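Local atomic coordinates of probable tRNA pseudouridine synthase D (Methanosarcina mazei, PDB entry 1Z2Z), a protein that probably converts uridine 13 of transfer RNAs into pseudouridine, as a member of the TruD family of pseudouridine synthases. Residues 326-329 and 333-336. Residues are numbered along the deposited sequence; the frame is centred on the assembly and turned at random.
Sequences MNRL and GRAF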
loop_
_atom_site.group_PDB
_atom_site.type_symbol
_atom_site.label_atom_id
_atom_site.label_comp_id
_atom_site.label_asym_id
_atom_site.label_seq_id
_atom_site.Cartn_x
_atom_site.Cartn_y
_atom_site.Cartn_z
HETATM N N MSE A 326 -29.636 -2.989 2.541
HETATM C CA MSE A 326 -28.187 -2.956 2.416
HETATM C C MSE A 326 -27.694 -1.643 1.830
HETATM O O MSE A 326 -26.857 -0.964 2.422
HETATM C CB MSE A 326 -27.702 -4.114 1.546
HETATM C CG MSE A 326 -27.809 -5.443 2.242
HETATM SE SE MSE A 326 -27.107 -5.299 4.047
HETATM C CE MSE A 326 -28.782 -5.183 5.020
ATOM N N ASN A 327 -28.215 -1.289 0.660
ATOM C CA ASN A 327 -27.814 -0.055 0.001
ATOM C C ASN A 327 -28.075 1.145 0.905
ATOM O O ASN A 327 -27.296 2.095 0.920
ATOM C CB ASN A 327 -28.569 0.115 -1.322
ATOM C CG ASN A 327 -27.991 1.227 -2.189
ATOM O OD1 ASN A 327 -28.731 1.960 -2.850
ATOM N ND2 ASN A 327 -26.661 1.351 -2.198
ATOM N N ARG A 328 -29.164 1.095 1.664
ATOM C CA ARG A 328 -29.518 2.185 2.568
ATOM C C ARG A 328 -28.460 2.385 3.659
ATOM O O ARG A 328 -28.273 3.496 4.155
ATOM C CB ARG A 328 -30.892 1.913 3.191
ATOM C CG ARG A 328 -31.463 3.057 4.020
ATOM C CD ARG A 328 -31.005 3.000 5.477
ATOM N NE ARG A 328 -31.704 3.987 6.303
ATOM C CZ ARG A 328 -31.671 4.016 7.633
ATOM N NH1 ARG A 328 -32.341 4.955 8.291
ATOM N NH2 ARG A 328 -30.976 3.104 8.310
ATOM N N LEU A 329 -27.767 1.306 4.021
ATOM C CA LEU A 329 -26.715 1.364 5.035
ATOM C C LEU A 329 -25.400 1.894 4.456
ATOM O O LEU A 329 -24.644 2.576 5.143
ATOM C CB LEU A 329 -26.491 -0.025 5.648
ATOM C CG LEU A 329 -27.091 -0.313 7.034
ATOM C CD1 LEU A 329 -28.525 0.180 7.106
ATOM C CD2 LEU A 329 -27.019 -1.806 7.316
ATOM N N GLY A 333 -22.764 4.814 5.843
ATOM C CA GLY A 333 -21.453 4.394 6.298
ATOM C C GLY A 333 -21.514 3.327 7.368
ATOM O O GLY A 333 -20.909 3.473 8.428
ATOM N N ARG A 334 -22.255 2.253 7.103
ATOM C CA ARG A 334 -22.355 1.169 8.069
ATOM C C ARG A 334 -22.156 -0.185 7.403
ATOM O O ARG A 334 -22.245 -1.225 8.055
ATOM C CB ARG A 334 -23.703 1.193 8.800
ATOM C CG ARG A 334 -23.590 0.590 10.203
ATOM C CD ARG A 334 -24.905 0.116 10.795
ATOM N NE ARG A 334 -25.965 1.117 10.740
ATOM C CZ ARG A 334 -27.194 0.911 11.201
ATOM N NH1 ARG A 334 -27.506 -0.255 11.757
ATOM N NH2 ARG A 334 -28.116 1.855 11.077
ATOM N N ALA A 335 -21.895 -0.157 6.101
ATOM C CA ALA A 335 -21.657 -1.366 5.314
ATOM C C ALA A 335 -20.784 -0.992 4.113
ATOM O O ALA A 335 -20.704 0.182 3.732
ATOM C CB ALA A 335 -22.981 -1.966 4.843
ATOM N N PHE A 336 -20.131 -1.993 3.527
ATOM C CA PHE A 336 -19.238 -1.784 2.386
ATOM C C PHE A 336 -19.257 -3.023 1.498
ATOM O O PHE A 336 -19.204 -4.142 2.005
ATOM C CB PHE A 336 -17.782 -1.559 2.858
ATOM C CG PHE A 336 -17.654 -0.686 4.079
ATOM C CD1 PHE A 336 -17.874 -1.206 5.354
ATOM C CD2 PHE A 336 -17.370 0.670 3.951
ATOM C CE1 PHE A 336 -17.827 -0.384 6.475
ATOM C CE2 PHE A 336 -17.320 1.496 5.066
ATOM C CZ PHE A 336 -17.548 0.970 6.330
#
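Arg-334 lies over Leu-329, its side chain folding back across the end of helix 323-330. Its CB sits 4.0 Å from the Leu-329 carbonyl O and 4.1 Å from Leu-329 CG. The chain then runs out extended until it bends at its third torsion (chi3 -51°). That turn lays the guanidinium over the leucine, with NE 4.1 Å from Leu-329 CG, which lies under one face, displaced toward the rim. At the tip, NH2 comes within 4.2 Å of Arg-328 NH2, the two guanidinium planes 66° apart. These like charges probably repel mildly; both groups are exposed and each arginine touches a crystal neighbour, so the lattice may help set their positions. Nearer the backbone, Leu-329 CB meets CB of the buried Ala-335 at 4.1 Å.

The backbone supplies the one hydrogen bond across the contact, Arg-334 N to Leu-329 O at 3.1 Å, with the donor 40° above the carbonyl plane. Gly-333 N lies 3.0 Å from Leu-329 O but at too poor an angle for a hydrogen bond. Gly-333, at positive phi, turns the chain out of the helix, and its O accepts a hydrogen bond from Arg-304 NH2. Phe-336 then pairs through its backbone with Cys-302, beginning strand 336-337. The 6→1 bond to Leu-329 O, with Gly-333 left-handed at C', marks a Schellman motif, here a C-terminal helix cap leading into a two-stranded antiparallel sheet.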